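Local coordinates for luciferase-like monooxygenase (Streptomyces bottropensis, PDB 4US5), which probably acts as a monooxygenase of the flavin-utilising bacterial luciferase family, incorporating oxygen from O2 into an organic substrate, at residues 40-45 with 167-172; 190-193 with 198-201; 277-280 with 284-287. All coordinates share one frame; numbering follows the deposited sequence.

Overall arrangement
All three contacts belong to the TIM-barrel domain of the chain and reach its one parallel sheet. Contact 1 lies deep inside, about 7 Å from the chain's centre, and its polar end holds a HEPES molecule beside the starts of its two strands. Contact 2, centred about 16 Å away, follows on the neighbouring strand 188-191, to which contact 1 is tied by G172 O and A191 N, 2.8 Å apart. Contact 3 lies further out, its centre about 13 Å from that of contact 2; H192 NE2 meets P284 O at 2.8 Å and F193 O meets R285 NH1 at 3.0 Å. Contacts 1 and 3 do not touch.

Contact 1. Residues 40-45 with 167-172; sequences YERFWV and ALWLLG. With EPE (4-(2-hydroxyethyl)-1-piperazine ethanesulfonic acid), chain S.
W44 drives the edge of its six-membered ring into one face of W169, a T-shaped stack whose planes stand 71° apart. From its backbone outward, W169 meets W44 first: CB lies 4.1 Å from W44 CH2, and CG, set beside the backbone N and anti to the carbonyl carbon (chi1 -78°), is 3.8 Å from W44 CZ2. CD2 and CE3 continue this face along the same edge, which ends near CH2 of W44. On the five-membered side NE1 points its N-H at the sulfonate of HEPES, a buffer molecule probably from the crystallisation liquor, and makes a hydrogen bond of 3.0 Å to EPE O2S, the acceptor lying near the indole plane. Farther out, W169 CZ2 sits over one face of the R42 guanidinium, 3.8 Å from R42 CZ, although the two planes are too inclined to stack. Strands 42-45 and 167-172 are not neighbours in the sheet of this TIM barrel; these side chains meet across its interior, where broad indoles can bridge axes 12.0 Å apart. Arginine suits the polar end of the layer: R42 gives NH1 to EPE O2S at 2.9 Å and NH2 to EPE O3S at 3.1 Å, reading two sulfonate oxygens at once. O2S therefore receives hydrogens from both R42 and W169. The same guanidinium forms salt bridges with E309 and D106, and D106 also takes the N-H of W44, so that its buried nitrogen is satisfied while the far side of that indole remains for apolar contact. There W44 CZ3 reaches L171 CD1 at 3.8 Å, the leucine sliding past the ring in the opposite direction, and I222 of strand 221-229 touches R42, W44 and W169 alike.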
loop_
_atom_site.group_PDB
_atom_site.type_symbol
_atom_site.label_atom_id
_atom_site.label_comp_id
_atom_site.label_asym_id
_atom_site.label_seq_id
_atom_site.Cartn_x
_atom_site.Cartn_y
_atom_site.Cartn_z
ATOM N N TYR B 40 -22.123 -8.970 0.768
ATOM C CA TYR B 40 -21.076 -9.568 1.613
ATOM C C TYR B 40 -20.600 -8.555 2.659
ATOM O O TYR B 40 -20.593 -7.337 2.414
ATOM C CB TYR B 40 -19.919 -10.103 0.734
ATOM C CG TYR B 40 -20.230 -11.393 -0.009
ATOM C CD1 TYR B 40 -21.047 -11.414 -1.111
ATOM C CD2 TYR B 40 -19.615 -12.593 0.364
ATOM C CE1 TYR B 40 -21.311 -12.606 -1.790
ATOM C CE2 TYR B 40 -19.860 -13.786 -0.294
ATOM C CZ TYR B 40 -20.712 -13.800 -1.361
ATOM O OH TYR B 40 -20.981 -14.954 -2.026
ATOM N N GLU B 41 -20.192 -9.041 3.818
ATOM C CA GLU B 41 -19.808 -8.184 4.945
ATOM C C GLU B 41 -18.445 -7.527 4.784
ATOM O O GLU B 41 -18.301 -6.330 5.043
ATOM C CB GLU B 41 -19.784 -8.953 6.274
ATOM C CG GLU B 41 -21.075 -9.606 6.636
ATOM C CD GLU B 41 -22.211 -8.636 6.856
ATOM O OE1 GLU B 41 -21.954 -7.515 7.404
ATOM O OE2 GLU B 41 -23.327 -8.985 6.396
ATOM N N ARG B 42 -17.437 -8.331 4.408
ATOM C CA ARG B 42 -16.052 -7.858 4.263
ATOM C C ARG B 42 -15.344 -8.599 3.143
ATOM O O ARG B 42 -15.724 -9.712 2.768
ATOM C CB ARG B 42 -15.250 -7.960 5.565
ATOM C CG ARG B 42 -14.902 -9.381 6.034
ATOM C CD ARG B 42 -14.543 -9.430 7.512
ATOM N NE ARG B 42 -15.714 -9.279 8.386
ATOM C CZ ARG B 42 -15.858 -8.337 9.329
ATOM N NH1 ARG B 42 -14.945 -7.384 9.514
ATOM N NH2 ARG B 42 -16.943 -8.337 10.088
ATOM N N PHE B 43 -14.298 -7.973 2.636
ATOM C CA PHE B 43 -13.487 -8.521 1.566
ATOM C C PHE B 43 -12.051 -8.445 2.078
ATOM O O PHE B 43 -11.514 -7.347 2.281
ATOM C CB PHE B 43 -13.652 -7.680 0.311
ATOM C CG PHE B 43 -12.987 -8.283 -0.921
ATOM C CD1 PHE B 43 -11.624 -8.127 -1.143
ATOM C CD2 PHE B 43 -13.717 -9.018 -1.821
ATOM C CE1 PHE B 43 -11.028 -8.682 -2.240
ATOM C CE2 PHE B 43 -13.125 -9.560 -2.930
ATOM C CZ PHE B 43 -11.778 -9.384 -3.145
ATOM N N TRP B 44 -11.444 -9.599 2.314
ATOM C CA TRP B 44 -10.090 -9.639 2.780
ATOM C C TRP B 44 -9.138 -10.071 1.695
ATOM O O TRP B 44 -9.460 -10.949 0.890
ATOM C CB TRP B 44 -9.984 -10.612 3.952
ATOM C CG TRP B 44 -10.463 -10.090 5.240
ATOM C CD1 TRP B 44 -10.935 -8.837 5.509
ATOM C CD2 TRP B 44 -10.570 -10.825 6.451
ATOM N NE1 TRP B 44 -11.281 -8.736 6.823
ATOM C CE2 TRP B 44 -11.047 -9.936 7.443
ATOM C CE3 TRP B 44 -10.270 -12.144 6.812
ATOM C CZ2 TRP B 44 -11.305 -10.330 8.743
ATOM C CZ3 TRP B 44 -10.509 -12.534 8.128
ATOM C CH2 TRP B 44 -10.985 -11.627 9.079
ATOM N N VAL B 45 -7.938 -9.517 1.721
ATOM C CA VAL B 45 -6.881 -9.870 0.777
ATOM C C VAL B 45 -5.745 -10.551 1.566
ATOM O O VAL B 45 -5.239 -9.966 2.539
ATOM C CB VAL B 45 -6.342 -8.634 0.054
ATOM C CG1 VAL B 45 -5.249 -9.010 -0.967
ATOM C CG2 VAL B 45 -7.465 -7.892 -0.645
ATOM N N ALA B 167 -9.935 -2.154 12.316
ATOM C CA ALA B 167 -10.342 -3.238 13.192
ATOM C C ALA B 167 -9.326 -4.390 13.127
ATOM O O ALA B 167 -9.148 -5.020 12.074
ATOM C CB ALA B 167 -11.726 -3.728 12.798
ATOM N N LEU B 168 -8.734 -4.713 14.276
ATOM C CA LEU B 168 -7.760 -5.801 14.387
ATOM C C LEU B 168 -8.436 -7.170 14.423
ATOM O O LEU B 168 -9.321 -7.416 15.274
ATOM C CB LEU B 168 -6.959 -5.663 15.674
ATOM C CG LEU B 168 -5.684 -4.822 15.661
ATOM C CD1 LEU B 168 -5.018 -4.844 17.033
ATOM C CD2 LEU B 168 -4.679 -5.289 14.594
ATOM N N TRP B 169 -7.986 -8.086 13.577
ATOM C CA TRP B 169 -8.446 -9.471 13.559
ATOM C C TRP B 169 -7.242 -10.404 13.581
ATOM O O TRP B 169 -6.203 -10.117 12.959
ATOM C CB TRP B 169 -9.259 -9.782 12.285
ATOM C CG TRP B 169 -10.654 -9.282 12.294
ATOM C CD1 TRP B 169 -11.054 -7.978 12.107
ATOM C CD2 TRP B 169 -11.852 -10.035 12.491
ATOM N NE1 TRP B 169 -12.395 -7.883 12.180
ATOM C CE2 TRP B 169 -12.925 -9.132 12.394
ATOM C CE3 TRP B 169 -12.126 -11.374 12.779
ATOM C CZ2 TRP B 169 -14.231 -9.522 12.562
ATOM C CZ3 TRP B 169 -13.428 -11.759 12.901
ATOM C CH2 TRP B 169 -14.471 -10.835 12.826
ATOM N N LEU B 170 -7.378 -11.541 14.252
ATOM C CA LEU B 170 -6.345 -12.571 14.202
ATOM C C LEU B 170 -6.851 -13.733 13.375
ATOM O O LEU B 170 -7.954 -14.245 13.607
ATOM C CB LEU B 170 -5.981 -13.063 15.595
ATOM C CG LEU B 170 -4.877 -14.099 15.644
ATOM C CD1 LEU B 170 -3.614 -13.579 14.960
ATOM C CD2 LEU B 170 -4.545 -14.466 17.088
ATOM N N LEU B 171 -6.040 -14.126 12.406
ATOM C CA LEU B 171 -6.324 -15.284 11.577
ATOM C C LEU B 171 -5.477 -16.410 12.072
ATOM O O LEU B 171 -4.270 -16.240 12.299
ATOM C CB LEU B 171 -5.978 -15.020 10.106
ATOM C CG LEU B 171 -7.008 -14.206 9.324
ATOM C CD1 LEU B 171 -7.052 -12.733 9.790
ATOM C CD2 LEU B 171 -6.686 -14.290 7.858
ATOM N N GLY B 172 -6.086 -17.575 12.213
ATOM C CA GLY B 172 -5.304 -18.772 12.619
ATOM C C GLY B 172 -5.757 -20.050 11.963
ATOM O O GLY B 172 -6.854 -20.124 11.346
HETATM N N1 EPE S . -15.914 -1.766 13.843
HETATM C C2 EPE S . -15.069 -0.727 14.453
HETATM C C3 EPE S . -15.939 0.249 15.252
HETATM N N4 EPE S . -16.926 0.795 14.312
HETATM C C5 EPE S . -17.388 0.022 13.146
HETATM C C6 EPE S . -17.286 -1.473 13.435
HETATM C C7 EPE S . -17.486 2.148 14.504
HETATM C C8 EPE S . -17.698 2.420 15.983
HETATM O O8 EPE S . -16.498 2.982 16.509
HETATM C C9 EPE S . -15.280 -3.091 13.630
HETATM C C10 EPE S . -16.202 -3.970 12.826
HETATM S S EPE S . -15.684 -5.562 12.806
HETATM O O1S EPE S . -15.277 -5.936 14.180
HETATM O O2S EPE S . -14.495 -5.720 11.802
HETATM O O3S EPE S . -16.901 -6.315 12.447
#

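Contact 2. Residues 190-193 with 198-201; sequences YAHF and FTRE
H192 and T199 meet through a short hydrogen bond of 2.7 Å between ND1 and OG1, with the threonine hydroxyl at the edge of the imidazole and near its plane. The geometry, 160° at the hydrogen, suits either atom as the donor. Both torsions serve the bond. H192 carries CG opposite its backbone N (chi1 166°), swinging the ring alongside its own carbonyl carbon, and the threonine places OG1 beside its backbone N (chi1 -55°), which turns the hydroxyl rather than the methyl to the ring. The methyl CG2 is not idle: it lies 3.7 Å from H192 ND1 and 4.0 Å from Y190 CD2. Threonine suits the place because both its branches lie between the two rings, OG1 bonding to the imidazole and CG2 packing near both. The Y190 ring comes obliquely against the same residue, its CE2 3.4 Å from T199 OG1 and 3.5 Å from T199 CA. Its phenol oxygen passes on to F198, 3.5 Å from F198 CB, but is satisfied by the carbonyl of T195 in the connecting loop; T195 O also has a weak hydrogen bond with T199 OG1. The phenyl of F198, at the N-cap position of the following helix, leads away from the contact. An inverse gamma turn, with a weak hydrogen bond from H192 N to Y190 O, is centred on A191, the last residue of strand 188-191, where the chain leaves the sheet. The H192-T199 pair ties the end of this strand to the start of helix 199-209 across their connecting loop, within the beta-alpha-beta unit completed by strand 221-229. A202 and M203 of that helix touch Y190, L223 of strand 221-229 touches both H192 and T199, and helix 291-305 reaches them through M301 and T305.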
loop_
_atom_site.group_PDB
_atom_site.type_symbol
_atom_site.label_atom_id
_atom_site.label_comp_id
_atom_site.label_asym_id
_atom_site.label_seq_id
_atom_site.Cartn_x
_atom_site.Cartn_y
_atom_site.Cartn_z
ATOM N N TYR B 190 -10.830 -18.521 11.771
ATOM C CA TYR B 190 -10.178 -19.831 11.666
ATOM C C TYR B 190 -10.232 -20.390 10.268
ATOM O O TYR B 190 -11.316 -20.556 9.686
ATOM C CB TYR B 190 -10.821 -20.863 12.612
ATOM C CG TYR B 190 -10.061 -22.174 12.672
ATOM C CD1 TYR B 190 -8.998 -22.335 13.519
ATOM C CD2 TYR B 190 -10.422 -23.248 11.868
ATOM C CE1 TYR B 190 -8.298 -23.546 13.577
ATOM C CE2 TYR B 190 -9.734 -24.452 11.910
ATOM C CZ TYR B 190 -8.646 -24.581 12.766
ATOM O OH TYR B 190 -7.955 -25.771 12.814
ATOM N N ALA B 191 -9.074 -20.779 9.759
ATOM C CA ALA B 191 -8.974 -21.399 8.431
ATOM C C ALA B 191 -9.266 -22.899 8.429
ATOM O O ALA B 191 -8.351 -23.728 8.403
ATOM C CB ALA B 191 -7.594 -21.117 7.808
ATOM N N HIS B 192 -10.540 -23.227 8.315
ATOM C CA HIS B 192 -10.975 -24.603 8.263
ATOM C C HIS B 192 -10.342 -25.341 7.084
ATOM O O HIS B 192 -9.960 -26.529 7.203
ATOM C CB HIS B 192 -12.478 -24.666 8.174
ATOM C CG HIS B 192 -12.982 -26.003 7.790
ATOM N ND1 HIS B 192 -13.013 -27.067 8.664
ATOM C CD2 HIS B 192 -13.311 -26.502 6.576
ATOM C CE1 HIS B 192 -13.426 -28.144 8.018
ATOM N NE2 HIS B 192 -13.672 -27.809 6.763
ATOM N N PHE B 193 -10.193 -24.637 5.966
ATOM C CA PHE B 193 -9.704 -25.254 4.758
ATOM C C PHE B 193 -8.226 -25.589 4.856
ATOM O O PHE B 193 -7.705 -26.338 4.038
ATOM C CB PHE B 193 -9.967 -24.353 3.534
ATOM C CG PHE B 193 -9.188 -23.059 3.529
ATOM C CD1 PHE B 193 -9.624 -21.965 4.249
ATOM C CD2 PHE B 193 -8.049 -22.916 2.750
ATOM C CE1 PHE B 193 -8.931 -20.779 4.228
ATOM C CE2 PHE B 193 -7.347 -21.735 2.734
ATOM C CZ PHE B 193 -7.797 -20.651 3.460
ATOM N N PHE B 198 -8.867 -29.735 13.236
ATOM C CA PHE B 198 -9.048 -29.076 14.526
ATOM C C PHE B 198 -10.086 -27.958 14.568
ATOM O O PHE B 198 -10.169 -27.225 15.539
ATOM C CB PHE B 198 -7.695 -28.534 15.002
ATOM C CG PHE B 198 -6.650 -29.616 15.222
ATOM C CD1 PHE B 198 -6.886 -30.640 16.116
ATOM C CD2 PHE B 198 -5.417 -29.551 14.603
ATOM C CE1 PHE B 198 -5.937 -31.625 16.343
ATOM C CE2 PHE B 198 -4.449 -30.528 14.832
ATOM C CZ PHE B 198 -4.718 -31.570 15.704
ATOM N N THR B 199 -10.888 -27.834 13.517
ATOM C CA THR B 199 -11.843 -26.741 13.442
ATOM C C THR B 199 -12.769 -26.671 14.649
ATOM O O THR B 199 -12.897 -25.631 15.292
ATOM C CB THR B 199 -12.692 -26.863 12.159
ATOM O OG1 THR B 199 -11.810 -26.933 11.023
ATOM C CG2 THR B 199 -13.628 -25.661 12.015
ATOM N N ARG B 200 -13.437 -27.776 14.956
ATOM C CA ARG B 200 -14.361 -27.786 16.076
ATOM C C ARG B 200 -13.670 -27.431 17.389
ATOM O O ARG B 200 -14.143 -26.557 18.138
ATOM C CB ARG B 200 -15.072 -29.144 16.166
ATOM C CG ARG B 200 -16.040 -29.231 17.342
ATOM C CD ARG B 200 -16.693 -30.581 17.373
ATOM N NE ARG B 200 -17.702 -30.773 16.321
ATOM C CZ ARG B 200 -18.953 -30.345 16.379
ATOM N NH1 ARG B 200 -19.382 -29.625 17.395
ATOM N NH2 ARG B 200 -19.789 -30.627 15.414
ATOM N N GLU B 201 -12.544 -28.047 17.661
ATOM C CA GLU B 201 -11.817 -27.784 18.910
ATOM C C GLU B 201 -11.352 -26.342 19.001
ATOM O O GLU B 201 -11.472 -25.699 20.060
ATOM C CB GLU B 201 -10.613 -28.735 19.081
ATOM C CG GLU B 201 -9.819 -28.500 20.355
ATOM C CD GLU B 201 -8.579 -29.372 20.510
ATOM O OE1 GLU B 201 -8.352 -30.288 19.696
ATOM O OE2 GLU B 201 -7.826 -29.137 21.470
#

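Contact 3. Residues 277-280 with 284-287; sequences AEES and PRYV
Edge to edge, the carboxylate of E279 and the guanidinium of R285 form a nearly coplanar pair, their planes only 24° apart. The carboxylate occupies the NE and NH2 side of the arginine, lying in the guanidinium plane, while the arginine's other outer nitrogen, NH1, is taken by the carbonyls of F193 and I194. A third flat group belongs to the next residue: R285 CD sits 3.4 Å above one face of the Y286 ring, offset toward its rim, and Y286 also stacks with H243. The two bonds of the salt bridge are nearly straight, R285 NH2 to E279 OE1 at 3.0 Å and R285 NE to E279 OE2 at 2.8 Å, with 176° at the hydrogen of the former. Each donor comes to the syn side of its oxygen, the stronger lone-pair direction of a carboxylate, somewhat out of the group's plane. Two bonds to two atoms restrain both groups from turning. On the glutamate, chi1 58°, with CG between the backbone N and the carbonyl carbon, aims the side chain at R285, and the extended chain beyond CG supplies the reach. On the arginine the bend at chi3 turns the guanidinium across the glutamate, leaving CD 3.6 Å from E279 OE2 and NE in front of it. Replacing R285 by a leucine would probably leave the E279 carboxylate without its countercharge and the carbonyls of F193 and I194 without their donor, setting the glutamate free to turn. Arginine, with donors on several sides, can hold one acidic side chain and two backbone oxygens together. The arrangement is a bidentate, side-on salt bridge at the surface, closing the short bend between residues 279 and 285 in the loop that leads into strand 286-289 of the TIM barrel.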
loop_
_atom_site.group_PDB
_atom_site.type_symbol
_atom_site.label_atom_id
_atom_site.label_comp_id
_atom_site.label_asym_id
_atom_site.label_seq_id
_atom_site.Cartn_x
_atom_site.Cartn_y
_atom_site.Cartn_z
ATOM N N ALA B 277 -9.211 -36.908 -1.704
ATOM C CA ALA B 277 -10.072 -38.095 -1.530
ATOM C C ALA B 277 -9.549 -38.995 -0.407
ATOM O O ALA B 277 -10.305 -39.742 0.179
ATOM C CB ALA B 277 -10.150 -38.880 -2.831
ATOM N N GLU B 278 -8.245 -38.940 -0.151
ATOM C CA GLU B 278 -7.550 -39.905 0.721
ATOM C C GLU B 278 -7.546 -39.439 2.185
ATOM O O GLU B 278 -6.983 -40.112 3.044
ATOM C CB GLU B 278 -6.083 -40.141 0.229
ATOM C CG GLU B 278 -5.973 -40.771 -1.168
ATOM C CD GLU B 278 -4.686 -40.414 -1.947
ATOM O OE1 GLU B 278 -3.751 -39.835 -1.351
ATOM O OE2 GLU B 278 -4.618 -40.711 -3.182
ATOM N N GLU B 279 -8.150 -38.282 2.472
ATOM C CA GLU B 279 -8.158 -37.768 3.823
ATOM C C GLU B 279 -9.605 -37.679 4.267
ATOM O O GLU B 279 -10.515 -37.725 3.446
ATOM C CB GLU B 279 -7.460 -36.405 3.905
ATOM C CG GLU B 279 -8.089 -35.367 2.988
ATOM C CD GLU B 279 -7.427 -33.999 3.086
ATOM O OE1 GLU B 279 -6.355 -33.880 3.708
ATOM O OE2 GLU B 279 -8.002 -33.033 2.538
ATOM N N SER B 280 -9.799 -37.614 5.576
ATOM C CA SER B 280 -11.131 -37.599 6.140
ATOM C C SER B 280 -11.194 -36.812 7.451
ATOM O O SER B 280 -10.415 -37.023 8.360
ATOM C CB SER B 280 -11.605 -39.044 6.376
ATOM O OG SER B 280 -12.969 -39.170 6.054
ATOM N N PRO B 284 -15.930 -31.680 5.301
ATOM C CA PRO B 284 -15.008 -31.726 4.156
ATOM C C PRO B 284 -14.032 -30.542 4.202
ATOM O O PRO B 284 -14.437 -29.432 4.550
ATOM C CB PRO B 284 -15.941 -31.640 2.938
ATOM C CG PRO B 284 -17.262 -31.190 3.449
ATOM C CD PRO B 284 -17.330 -31.498 4.907
ATOM N N ARG B 285 -12.796 -30.758 3.791
ATOM C CA ARG B 285 -11.829 -29.676 3.769
ATOM C C ARG B 285 -12.322 -28.516 2.876
ATOM O O ARG B 285 -12.240 -27.331 3.250
ATOM C CB ARG B 285 -10.484 -30.151 3.253
ATOM C CG ARG B 285 -9.425 -29.044 3.295
ATOM C CD ARG B 285 -8.194 -29.397 2.525
ATOM N NE ARG B 285 -7.405 -30.420 3.221
ATOM C CZ ARG B 285 -6.545 -30.167 4.195
ATOM N NH1 ARG B 285 -6.363 -28.947 4.634
ATOM N NH2 ARG B 285 -5.891 -31.158 4.757
ATOM N N TYR B 286 -12.795 -28.883 1.697
ATOM C CA TYR B 286 -13.339 -27.950 0.731
ATOM C C TYR B 286 -14.802 -28.320 0.497
ATOM O O TYR B 286 -15.141 -29.496 0.287
ATOM C CB TYR B 286 -12.576 -28.056 -0.593
ATOM C CG TYR B 286 -11.085 -27.846 -0.482
ATOM C CD1 TYR B 286 -10.539 -26.950 0.421
ATOM C CD2 TYR B 286 -10.212 -28.535 -1.318
ATOM C CE1 TYR B 286 -9.177 -26.743 0.480
ATOM C CE2 TYR B 286 -8.839 -28.328 -1.261
ATOM C CZ TYR B 286 -8.331 -27.455 -0.359
ATOM O OH TYR B 286 -6.992 -27.234 -0.281
ATOM N N VAL B 287 -15.670 -27.320 0.551
ATOM C CA VAL B 287 -17.107 -27.535 0.469
ATOM C C VAL B 287 -17.577 -27.326 -0.940
ATOM O O VAL B 287 -17.439 -26.220 -1.494
ATOM C CB VAL B 287 -17.830 -26.605 1.436
ATOM C CG1 VAL B 287 -19.346 -26.728 1.301
ATOM C CG2 VAL B 287 -17.394 -26.919 2.854
#